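Local structure of putative secreted protein (Streptomyces coelicolor A3, 2QF9) at residues Ala10-Asp15 / Met75-Met80; Met130-Val135 / Gly149-Gln154. The protein is of unknown function, a putative secreted, almost wholly helical protein of the DUF305 family, which is grouped with the ferritin-like four-helix bundles. All blocks are in the same frame, centred on the assembly; numbering follows the deposited sequence. Where two conformers were deposited one is given.

Contact 1 (Ala10-Asp15 / Met75-Met80)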
ATOM      1  N   ALA A  10       3.517  19.812  -5.113  1.00 14.01           N
ATOM      2  CA  ALA A  10       4.505  18.820  -5.536  1.00 13.57           C
ATOM      3  C   ALA A  10       5.402  18.401  -4.375  1.00 13.32           C
ATOM      4  O   ALA A  10       5.668  17.219  -4.193  1.00 12.84           O
ATOM      5  CB  ALA A  10       5.346  19.331  -6.710  1.00 14.44           C
ATOM      6  N   GLY A  11       5.886  19.378  -3.615  1.00 12.58           N
ATOM      7  CA  GLY A  11       6.830  19.102  -2.522  1.00 12.72           C
ATOM      8  C   GLY A  11       6.198  18.248  -1.441  1.00 12.27           C
ATOM      9  O   GLY A  11       6.824  17.307  -0.951  1.00 12.28           O
ATOM     10  N   PHE A  12       4.961  18.562  -1.072  1.00 12.19           N
ATOM     11  CA  PHE A  12       4.272  17.761  -0.061  1.00 12.39           C
ATOM     12  C   PHE A  12       4.070  16.331  -0.556  1.00 12.46           C
ATOM     13  O   PHE A  12       4.334  15.384   0.182  1.00 12.24           O
ATOM     14  CB  PHE A  12       2.945  18.387   0.381  1.00 12.53           C
ATOM     15  CG  PHE A  12       2.183  17.547   1.373  1.00 12.05           C
ATOM     16  CD1 PHE A  12       2.552  17.526   2.725  1.00 10.92           C
ATOM     17  CD2 PHE A  12       1.110  16.758   0.941  1.00 11.96           C
ATOM     18  CE1 PHE A  12       1.823  16.744   3.641  1.00  9.95           C
ATOM     19  CE2 PHE A  12       0.379  15.966   1.831  1.00 11.78           C
ATOM     20  CZ  PHE A  12       0.735  15.957   3.194  1.00  9.51           C
ATOM     21  N   ALA A  13       3.632  16.180  -1.809  1.00 12.23           N
ATOM     22  CA  ALA A  13       3.469  14.845  -2.405  1.00 11.99           C
ATOM     23  C   ALA A  13       4.768  14.036  -2.381  1.00 12.22           C
ATOM     24  O   ALA A  13       4.750  12.851  -2.000  1.00 11.84           O
ATOM     25  CB  ALA A  13       2.907  14.934  -3.831  1.00 11.96           C
ATOM     26  N   ARG A  14       5.893  14.659  -2.749  1.00 12.44           N
ATOM     27  CA  ARG A  14       7.200  13.983  -2.728  0.50 12.61           C
ATOM     28  C   ARG A  14       7.607  13.593  -1.305  1.00 12.85           C
ATOM     29  O   ARG A  14       7.948  12.421  -1.022  1.00 13.79           O
ATOM     30  CB  ARG A  14       8.289  14.881  -3.333  0.50 12.41           C
ATOM     31  CG  ARG A  14       8.271  14.959  -4.842  0.50 12.40           C
ATOM     32  CD  ARG A  14       9.418  15.810  -5.372  0.50 13.54           C
ATOM     33  NE  ARG A  14       9.297  15.982  -6.817  0.50 15.15           N
ATOM     34  CZ  ARG A  14       8.951  17.110  -7.440  0.50 14.98           C
ATOM     35  NH1 ARG A  14       8.858  17.118  -8.761  0.50 12.26           N
ATOM     36  NH2 ARG A  14       8.723  18.225  -6.759  0.50 15.83           N
ATOM     37  N   ASP A  15       7.564  14.577  -0.410  1.00 12.08           N
ATOM     38  CA  ASP A  15       8.077  14.431   0.955  1.00 11.83           C
ATOM     39  C   ASP A  15       7.194  13.504   1.773  1.00 10.93           C
ATOM     40  O   ASP A  15       7.693  12.589   2.440  1.00 10.90           O
ATOM     41  CB  ASP A  15       8.176  15.797   1.639  1.00 11.49           C
ATOM     42  CG  ASP A  15       9.297  16.683   1.063  1.00 12.96           C
ATOM     43  OD1 ASP A  15      10.107  16.225   0.232  1.00 14.97           O
ATOM     44  OD2 ASP A  15       9.370  17.844   1.495  1.00 16.05           O
HETATM   45  N   MSE A  75      11.351  19.504   2.523  1.00 23.75           N
HETATM   46  CA  MSE A  75      10.744  20.590   3.305  1.00 23.25           C
HETATM   47  C   MSE A  75      11.084  21.977   2.756  1.00 21.71           C
HETATM   48  O   MSE A  75      10.710  22.986   3.349  1.00 21.07           O
HETATM   49  CB  MSE A  75      11.121  20.472   4.792  1.00 23.63           C
HETATM   50  CG  MSE A  75      10.820  19.082   5.364  1.00 26.73           C
HETATM   51 SE   MSE A  75       8.892  18.797   5.335  1.00 31.82          SE
HETATM   52  CE  MSE A  75       8.538  19.783   6.984  1.00 30.90           C
ATOM     53  N   THR A  76      11.784  22.030   1.620  1.00 20.86           N
ATOM     54  CA  THR A  76      12.083  23.336   0.987  1.00 20.36           C
ATOM     55  C   THR A  76      10.783  24.102   0.711  1.00 19.89           C
ATOM     56  O   THR A  76      10.712  25.320   0.909  1.00 18.96           O
ATOM     57  CB  THR A  76      12.937  23.179  -0.290  1.00 20.39           C
ATOM     58  OG1 THR A  76      14.215  22.634   0.066  1.00 20.88           O
ATOM     59  CG2 THR A  76      13.167  24.535  -0.987  1.00 20.37           C
ATOM     60  N   TRP A  77       9.746  23.368   0.300  1.00 19.57           N
ATOM     61  CA  TRP A  77       8.422  23.926  -0.007  1.00 20.00           C
ATOM     62  C   TRP A  77       7.739  24.558   1.217  1.00 21.20           C
ATOM     63  O   TRP A  77       6.799  25.349   1.075  1.00 21.15           O
ATOM     64  CB  TRP A  77       7.526  22.841  -0.647  1.00 19.17           C
ATOM     65  CG  TRP A  77       7.235  21.698   0.306  1.00 18.11           C
ATOM     66  CD1 TRP A  77       7.998  20.576   0.502  1.00 17.23           C
ATOM     67  CD2 TRP A  77       6.123  21.592   1.217  1.00 17.49           C
ATOM     68  NE1 TRP A  77       7.419  19.769   1.464  1.00 15.48           N
ATOM     69  CE2 TRP A  77       6.272  20.370   1.922  1.00 17.52           C
ATOM     70  CE3 TRP A  77       5.005  22.403   1.495  1.00 17.43           C
ATOM     71  CZ2 TRP A  77       5.350  19.942   2.897  1.00 16.26           C
ATOM     72  CZ3 TRP A  77       4.079  21.979   2.471  1.00 16.94           C
ATOM     73  CH2 TRP A  77       4.260  20.746   3.150  1.00 17.86           C
HETATM   74  N   MSE A  78       8.201  24.190   2.411  1.00 22.50           N
HETATM   75  CA  MSE A  78       7.766  24.824   3.655  1.00 25.69           C
HETATM   76  C   MSE A  78       8.720  25.916   4.158  1.00 25.90           C
HETATM   77  O   MSE A  78       8.510  26.472   5.237  1.00 26.74           O
HETATM   78  CB  MSE A  78       7.567  23.772   4.746  1.00 25.31           C
HETATM   79  CG  MSE A  78       6.154  23.275   4.809  1.00 27.93           C
HETATM   80 SE   MSE A  78       5.956  21.906   6.178  1.00 29.63          SE
HETATM   81  CE  MSE A  78       5.569  23.025   7.709  1.00 28.61           C
ATOM     82  N   GLY A  79       9.763  26.202   3.378  1.00 26.95           N
ATOM     83  CA  GLY A  79      10.806  27.176   3.749  1.00 27.99           C
ATOM     84  C   GLY A  79      11.721  26.663   4.848  1.00 29.35           C
ATOM     85  O   GLY A  79      12.286  27.453   5.623  1.00 28.87           O
HETATM   86  N   MSE A  80      11.869  25.340   4.906  1.00 30.05           N
HETATM   87  CA  MSE A  80      12.635  24.674   5.961  1.00 31.97           C
HETATM   88  C   MSE A  80      13.684  23.693   5.430  1.00 32.17           C
HETATM   89  O   MSE A  80      14.198  22.861   6.182  1.00 32.50           O
HETATM   90  CB  MSE A  80      11.690  23.971   6.948  1.00 31.98           C
HETATM   91  CG  MSE A  80      10.926  24.922   7.854  1.00 35.35           C
HETATM   92 SE   MSE A  80      12.144  26.046   8.934  1.00 43.91          SE
HETATM   93  CE  MSE A  80      12.685  24.738  10.314  1.00 40.67           C
TER
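The indole of Trp77 lies flat against the backbone of helix 8-31. One of its faces is covered by Gly11 C, 3.4 Å above the ring plane, and by the amide nitrogen of Phe12; on the opposite face lies CG of Met78, from its own 3-10 turn. Phe12 adds a CH-pi contact: its CB sits 4.0 Å from the centroid of the six-membered Trp77 ring, 20° off the normal, hence over the face. With CG anti to the backbone N (chi1 177°), the Phe12 ring runs alongside the indole, pointing the same way, and CD1 comes to 3.7 Å from Trp77 CH2; the two ring planes are steeply inclined. Glycine at position 11 fits this closeness, since a CB there would collide with Trp77 CD1.

At the indole edge, Trp77 NE1 donates to Asp15 OD2 over 2.7 Å. The oxygen lies almost exactly in the ring plane, but the N-H approaches from above the carboxylate plane and the bond is bent (137°). Met75 N reaches the same oxygen over 2.8 Å from the other face of the carboxylate, on the syn side. One buried oxygen therefore grips a side-chain and a backbone donor of the loop together. A leucine in place of Trp77 would probably leave Asp15 OD2 without its indole partner and uncover the backbone of Gly11 and Phe12. Phe12 also packs inward on Met57, Cys134 and Ala147, from three further helices. Here a loop with a 3-10 turn packs across the first helix of a helical bundle, held by the aspartate's two bonds and by the indole laid on the backbone, consistent with the ferritin-like clan.

Contact 2 (Met130-Val135 / Gly149-Gln154)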
HETATM    1  N   MSE A 130       3.974  18.383   8.958  1.00 14.11           N
HETATM    2  CA  MSE A 130       4.036  18.462   7.504  1.00 15.32           C
HETATM    3  C   MSE A 130       2.657  18.619   6.860  1.00 14.76           C
HETATM    4  O   MSE A 130       2.492  19.428   5.930  1.00 15.44           O
HETATM    5  CB  MSE A 130       4.731  17.220   6.945  1.00 14.54           C
HETATM    6  CG  MSE A 130       6.150  17.059   7.404  1.00 16.35           C
HETATM    7 SE   MSE A 130       6.798  15.237   7.044  1.00 18.88          SE
HETATM    8  CE  MSE A 130       6.698  15.211   5.086  1.00 20.89           C
ATOM      9  N   ALA A 131       1.674  17.857   7.342  1.00 14.15           N
ATOM     10  CA  ALA A 131       0.310  17.928   6.798  1.00 14.43           C
ATOM     11  C   ALA A 131      -0.289  19.330   7.023  1.00 14.70           C
ATOM     12  O   ALA A 131      -0.942  19.906   6.128  1.00 14.79           O
ATOM     13  CB  ALA A 131      -0.562  16.887   7.430  1.00 14.14           C
ATOM     14  N   LYS A 132      -0.046  19.873   8.216  1.00 14.76           N
ATOM     15  CA  LYS A 132      -0.446  21.241   8.539  1.00 15.84           C
ATOM     16  C   LYS A 132       0.154  22.226   7.548  1.00 16.08           C
ATOM     17  O   LYS A 132      -0.525  23.192   7.146  1.00 16.37           O
ATOM     18  CB  LYS A 132      -0.067  21.602   9.982  1.00 15.51           C
ATOM     19  CG  LYS A 132      -1.008  21.041  11.021  1.00 17.38           C
ATOM     20  CD  LYS A 132      -0.544  21.435  12.426  1.00 18.58           C
ATOM     21  CE  LYS A 132      -1.496  20.946  13.505  1.00 21.57           C
ATOM     22  NZ  LYS A 132      -0.910  21.229  14.875  1.00 23.20           N
ATOM     23  N   GLY A 133       1.406  21.981   7.142  1.00 15.30           N
ATOM     24  CA  GLY A 133       2.087  22.814   6.149  1.00 16.16           C
ATOM     25  C   GLY A 133       1.347  22.804   4.815  1.00 16.01           C
ATOM     26  O   GLY A 133       1.201  23.842   4.164  1.00 16.20           O
ATOM     27  N   CYS A 134       0.892  21.626   4.395  1.00 15.59           N
ATOM     28  CA  CYS A 134       0.099  21.508   3.170  1.00 16.05           C
ATOM     29  C   CYS A 134      -1.295  22.150   3.326  1.00 16.58           C
ATOM     30  O   CYS A 134      -1.780  22.798   2.402  1.00 16.40           O
ATOM     31  CB  CYS A 134       0.007  20.044   2.720  1.00 16.32           C
ATOM     32  SG  CYS A 134      -0.980  19.724   1.215  1.00 15.95           S
ATOM     33  N   VAL A 135      -1.932  22.001   4.492  1.00 16.89           N
ATOM     34  CA  VAL A 135      -3.232  22.650   4.712  1.00 18.11           C
ATOM     35  C   VAL A 135      -3.072  24.179   4.484  1.00 18.88           C
ATOM     36  O   VAL A 135      -3.933  24.824   3.867  1.00 19.11           O
ATOM     37  CB  VAL A 135      -3.873  22.292   6.102  1.00 17.92           C
ATOM     38  CG1 VAL A 135      -5.156  23.101   6.349  1.00 19.75           C
ATOM     39  CG2 VAL A 135      -4.206  20.812   6.171  1.00 18.33           C
ATOM     40  N   GLY A 149      -7.121  15.519   6.557  1.00 14.95           N
ATOM     41  CA  GLY A 149      -7.540  14.212   7.085  1.00 14.91           C
ATOM     42  C   GLY A 149      -6.416  13.514   7.823  1.00 14.37           C
ATOM     43  O   GLY A 149      -6.657  12.838   8.829  1.00 14.73           O
HETATM   44  N   MSE A 150      -5.189  13.703   7.335  1.00 14.46           N
HETATM   45  CA  MSE A 150      -4.001  13.178   8.016  1.00 15.21           C
HETATM   46  C   MSE A 150      -3.793  13.825   9.373  1.00 14.76           C
HETATM   47  O   MSE A 150      -3.445  13.134  10.314  1.00 14.49           O
HETATM   48  CB  MSE A 150      -2.741  13.353   7.179  1.00 14.71           C
HETATM   49  CG  MSE A 150      -2.770  12.598   5.864  1.00 16.50           C
HETATM   50 SE   MSE A 150      -1.015  12.843   5.050  1.00 18.25          SE
HETATM   51  CE  MSE A 150      -1.426  12.340   3.216  1.00 19.41           C
ATOM     52  N   VAL A 151      -4.025  15.134   9.481  1.00 14.56           N
ATOM     53  CA  VAL A 151      -3.943  15.788  10.799  1.00 15.47           C
ATOM     54  C   VAL A 151      -4.873  15.091  11.805  1.00 15.76           C
ATOM     55  O   VAL A 151      -4.436  14.684  12.887  1.00 14.62           O
ATOM     56  CB  VAL A 151      -4.183  17.318  10.713  1.00 15.17           C
ATOM     57  CG1 VAL A 151      -4.139  17.959  12.102  1.00 17.27           C
ATOM     58  CG2 VAL A 151      -3.115  17.972   9.803  1.00 16.05           C
ATOM     59  N   GLU A 152      -6.131  14.898  11.423  1.00 16.02           N
ATOM     60  CA  GLU A 152      -7.112  14.224  12.288  1.00 17.86           C
ATOM     61  C   GLU A 152      -6.732  12.786  12.605  1.00 16.58           C
ATOM     62  O   GLU A 152      -6.736  12.388  13.771  1.00 15.77           O
ATOM     63  CB  GLU A 152      -8.498  14.208  11.637  1.00 18.08           C
ATOM     64  CG  GLU A 152      -9.046  15.546  11.247  1.00 22.29           C
ATOM     65  CD  GLU A 152     -10.376  15.402  10.498  1.00 22.19           C
ATOM     66  OE1 GLU A 152     -10.545  14.397   9.765  1.00 28.37           O
ATOM     67  OE2 GLU A 152     -11.249  16.283  10.663  1.00 29.95           O
ATOM     68  N   SER A 153      -6.429  12.000  11.569  1.00 15.53           N
ATOM     69  CA  SER A 153      -6.161  10.578  11.751  1.00 15.07           C
ATOM     70  C   SER A 153      -4.885  10.340  12.567  1.00 14.87           C
ATOM     71  O   SER A 153      -4.865   9.458  13.445  1.00 15.10           O
ATOM     72  CB  SER A 153      -6.120   9.818  10.406  1.00 15.78           C
ATOM     73  OG  SER A 153      -5.032  10.261   9.608  1.00 15.64           O
ATOM     74  N   GLN A 154      -3.840  11.113  12.293  0.50 14.67           N
ATOM     75  CA  GLN A 154      -2.585  10.947  13.021  0.50 14.43           C
ATOM     76  C   GLN A 154      -2.716  11.400  14.472  0.50 14.48           C
ATOM     77  O   GLN A 154      -2.178  10.754  15.373  0.50 14.04           O
ATOM     78  CB  GLN A 154      -1.455  11.695  12.338  0.50 14.64           C
ATOM     79  CG  GLN A 154      -1.084  11.132  10.984  0.50 15.45           C
ATOM     80  CD  GLN A 154       0.001  11.955  10.334  0.50 15.91           C
ATOM     81  OE1 GLN A 154       1.154  11.567  10.333  0.50 16.46           O
ATOM     82  NE2 GLN A 154      -0.366  13.122   9.806  0.50 17.97           N
TER
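Ala131 CB meets Val151 CG2 at 3.7 Å, the closest approach between the two segments of an antiparallel alpha-alpha hairpin in a helical bundle, consistent with the ferritin clan to which the family is assigned. The axes of 130-135 and 149-154 come to 9.0 Å with 152° between their N-to-C directions, as expected of consecutive helices joined by a short turn. The small methyl of Ala131 points at the facing helix and touches it at two successive residues: besides Val151 it reaches Met150 CB, at 4.2 Å. Val151 does most of the reaching from its side. Its CG2, anti to the carbonyl carbon and beside the backbone N, heads across the interface and also meets Lys132 CG at 3.9 Å, where the two side chains cross at about a right angle. Beyond CG the lysine chain is extended, carrying its charged end away along the exposed flank while its CG rests against the valine methyl. These touching atoms are all carbon, so apolar packing carries the contact.

In the next shell, selenomethionine Met150 extends beyond its CB to touch His20 of helix 8-31, and Val135 packs on Ala147 and Arg148, the two residues just ahead of 149-154. Cys134, on the same helix as Ala131, is tied to Cys138 by a disulfide that links the last turn of helix 109-137 to the start of the short connection that follows. Further along, Gln154 also lies against His124 and Val128. In one of its two conformers its side chain curls back onto its own helix: NE2 donates to Met150 O over 3.1 Å, from above the carbonyl plane and at 99° to the C=O, while Gln154 N binds that oxygen from the opposite face of the plane.

Overall arrangement
From the N terminus, helix 8-31 supplies 10-15, and the chain passes through helix 37-63 before the turn 75-80 returns to it; contact 1 closes this loop of 59 intervening residues. The chain then continues through helices 98-106 and 109-137 before contact 2 closes a much shorter, 13-residue connection between helices 109-137 and 141-167. The two loops follow in series, neither nested nor crossed. Their centres lie 13 Å apart, yet they touch: Phe12 CG packs 3.6 Å from Cys134 CB, and Trp77 CH2 lies 3.5 Å from Met130 O. Helix 109-137 thus meets both, joining the outer loop and first helix to the C-terminal hairpin.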